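Local structure of putative amidohydrolase/peptidase (Burkholderia cenocepacia, 4WJB) at residues Glu29-Ile34 with Arg52-Leu57. The protein is a putative zinc-dependent amidohydrolase of the peptidase M20 family, probably hydrolysing carbon-nitrogen bonds other than peptide bonds. Residues are numbered along the deposited sequence; the frame is centred on the assembly and turned at random.
Sequences ERMAQI and RESRDL
Ile34 and Ser54 have the closest CA atoms of the two segments, 6.6 Å apart. Residues 29-34 run from helix 21-31 into a type I beta turn from Met31 to Ile34, with Ile34 N hydrogen-bonded to Met31 O, while 52-57 is uninterrupted helix. No direct hydrogen bond joins the segments, which are held by side-chain packing and by two bridging waters. Ile34 packs against Glu53, Ser54 and Leu57, along one face of the helix: its CG2 is 3.6 Å from Glu53 OE1, and its CD1 reaches Leu57 CD2 at 4.0 Å. Glu53 is extended, with CG anti to the backbone N (chi1 -178°), which carries its carboxylate across the isoleucine branches. Deeper in the contact, Met31 SD comes 3.2 Å from Ser54 OG. On the more exposed side the Arg30 chain, bent at chi2 (65°), lays its guanidinium over Leu57, whose CD2 sits 3.8 Å from the guanidinium plane, over its centre. Arg30 NH2 and Glu53 OE2 remain 4.9 Å apart; two waters bridge the opposite charges, both donating to OE2, one accepting from NH2 and the other, weakly, from NH1. This N-terminal helix packing lies near the zinc site without belonging to it, the Ser54 side chain about 13 Å from the zinc ion. It joins the C-terminal part of helix 21-31 and the following turn to helix 49-64, while Ile109 and Leu113 of helix 109-124 meet Met31.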
loop_
_atom_site.group_PDB
_atom_site.type_symbol
_atom_site.label_atom_id
_atom_site.label_comp_id
_atom_site.label_asym_id
_atom_site.label_seq_id
_atom_site.Cartn_x
_atom_site.Cartn_y
_atom_site.Cartn_z
ATOM N N GLU A 29 27.767 -2.372 -32.827
ATOM C CA GLU A 29 27.823 -3.822 -32.660
ATOM C C GLU A 29 29.125 -4.246 -31.976
ATOM O O GLU A 29 29.122 -5.090 -31.082
ATOM C CB GLU A 29 27.682 -4.530 -34.012
ATOM C CG GLU A 29 26.319 -4.358 -34.677
ATOM C CD GLU A 29 25.206 -5.090 -33.946
ATOM O OE1 GLU A 29 25.162 -6.335 -34.029
ATOM O OE2 GLU A 29 24.377 -4.420 -33.290
ATOM N N ARG A 30 30.235 -3.642 -32.393
ATOM C CA ARG A 30 31.549 -3.971 -31.844
ATOM C C ARG A 30 31.667 -3.577 -30.372
ATOM O O ARG A 30 32.154 -4.349 -29.543
ATOM C CB ARG A 30 32.649 -3.290 -32.665
ATOM C CG ARG A 30 34.039 -3.361 -32.046
ATOM C CD ARG A 30 34.553 -4.793 -31.970
ATOM N NE ARG A 30 35.923 -4.836 -31.461
ATOM C CZ ARG A 30 36.242 -4.968 -30.175
ATOM N NH1 ARG A 30 35.289 -5.076 -29.259
ATOM N NH2 ARG A 30 37.516 -4.994 -29.805
ATOM N N MET A 31 31.218 -2.374 -30.047
ATOM C CA MET A 31 31.312 -1.899 -28.675
ATOM C C MET A 31 30.392 -2.715 -27.766
ATOM O O MET A 31 30.708 -2.946 -26.602
ATOM C CB MET A 31 30.966 -0.412 -28.596
ATOM C CG MET A 31 31.276 0.212 -27.249
ATOM S SD MET A 31 33.052 0.376 -26.953
ATOM C CE MET A 31 33.477 1.750 -28.016
ATOM N N ALA A 32 29.271 -3.178 -28.315
ATOM C CA ALA A 32 28.287 -3.935 -27.539
ATOM C C ALA A 32 28.817 -5.306 -27.128
ATOM O O ALA A 32 28.222 -5.987 -26.298
ATOM C CB ALA A 32 26.996 -4.087 -28.325
ATOM N N GLN A 33 29.938 -5.709 -27.712
ATOM C CA GLN A 33 30.588 -6.952 -27.320
ATOM C C GLN A 33 31.206 -6.821 -25.930
ATOM O O GLN A 33 31.293 -7.795 -25.178
ATOM C CB GLN A 33 31.662 -7.338 -28.336
ATOM C CG GLN A 33 31.144 -7.531 -29.748
ATOM C CD GLN A 33 32.264 -7.767 -30.736
ATOM O OE1 GLN A 33 33.433 -7.827 -30.359
ATOM N NE2 GLN A 33 31.916 -7.896 -32.011
ATOM N N ILE A 34 31.643 -5.613 -25.597
ATOM C CA ILE A 34 32.328 -5.376 -24.335
ATOM C C ILE A 34 31.319 -5.319 -23.190
ATOM O O ILE A 34 30.636 -4.312 -22.989
ATOM C CB ILE A 34 33.160 -4.085 -24.385
ATOM C CG1 ILE A 34 34.091 -4.110 -25.605
ATOM C CG2 ILE A 34 33.972 -3.914 -23.110
ATOM C CD1 ILE A 34 34.900 -2.840 -25.777
ATOM N N ARG A 52 36.975 0.243 -18.833
ATOM C CA ARG A 52 38.324 0.575 -19.287
ATOM C C ARG A 52 38.561 0.118 -20.727
ATOM O O ARG A 52 39.116 0.862 -21.542
ATOM C CB ARG A 52 39.357 -0.064 -18.351
ATOM C CG ARG A 52 40.818 0.112 -18.761
ATOM C CD ARG A 52 41.652 -0.978 -18.105
ATOM N NE ARG A 52 43.003 -0.550 -17.764
ATOM C CZ ARG A 52 43.746 -1.125 -16.821
ATOM N NH1 ARG A 52 43.259 -2.145 -16.118
ATOM N NH2 ARG A 52 44.973 -0.678 -16.573
ATOM N N GLU A 53 38.149 -1.109 -21.031
ATOM C CA GLU A 53 38.300 -1.648 -22.377
ATOM C C GLU A 53 37.520 -0.802 -23.373
ATOM O O GLU A 53 38.003 -0.507 -24.465
ATOM C CB GLU A 53 37.838 -3.104 -22.443
ATOM C CG GLU A 53 38.021 -3.728 -23.818
ATOM C CD GLU A 53 37.528 -5.159 -23.891
ATOM O OE1 GLU A 53 37.087 -5.701 -22.851
ATOM O OE2 GLU A 53 37.590 -5.744 -24.993
ATOM N N SER A 54 36.315 -0.405 -22.977
ATOM C CA SER A 54 35.469 0.443 -23.806
ATOM C C SER A 54 36.106 1.812 -24.037
ATOM O O SER A 54 36.092 2.348 -25.152
ATOM C CB SER A 54 34.091 0.607 -23.159
ATOM O OG SER A 54 33.277 1.460 -23.941
ATOM N N ARG A 55 36.659 2.379 -22.971
ATOM C CA ARG A 55 37.343 3.666 -23.054
ATOM C C ARG A 55 38.567 3.577 -23.970
ATOM O O ARG A 55 38.785 4.439 -24.823
ATOM C CB ARG A 55 37.757 4.137 -21.655
ATOM C CG ARG A 55 36.593 4.567 -20.761
ATOM C CD ARG A 55 36.985 4.549 -19.284
ATOM N NE ARG A 55 36.029 5.296 -18.469
ATOM C CZ ARG A 55 36.223 6.545 -18.063
ATOM N NH1 ARG A 55 37.343 7.184 -18.387
ATOM N NH2 ARG A 55 35.300 7.158 -17.334
ATOM N N ASP A 56 39.357 2.526 -23.787
ATOM C CA ASP A 56 40.567 2.323 -24.583
ATOM C C ASP A 56 40.260 2.201 -26.072
ATOM O O ASP A 56 41.016 2.691 -26.917
ATOM C CB ASP A 56 41.319 1.071 -24.122
ATOM C CG ASP A 56 42.013 1.260 -22.788
ATOM O OD1 ASP A 56 42.107 2.412 -22.320
ATOM O OD2 ASP A 56 42.479 0.250 -22.215
ATOM N N LEU A 57 39.160 1.523 -26.385
ATOM C CA LEU A 57 38.753 1.325 -27.774
ATOM C C LEU A 57 38.314 2.643 -28.406
ATOM O O LEU A 57 38.661 2.937 -29.550
ATOM C CB LEU A 57 37.626 0.293 -27.863
ATOM C CG LEU A 57 37.265 -0.186 -29.268
ATOM C CD1 LEU A 57 38.497 -0.760 -29.937
ATOM C CD2 LEU A 57 36.163 -1.234 -29.208
HETATM O O HOH W 1 36.121 -6.946 -27.036
HETATM O O HOH W 2 38.814 -4.186 -27.171
#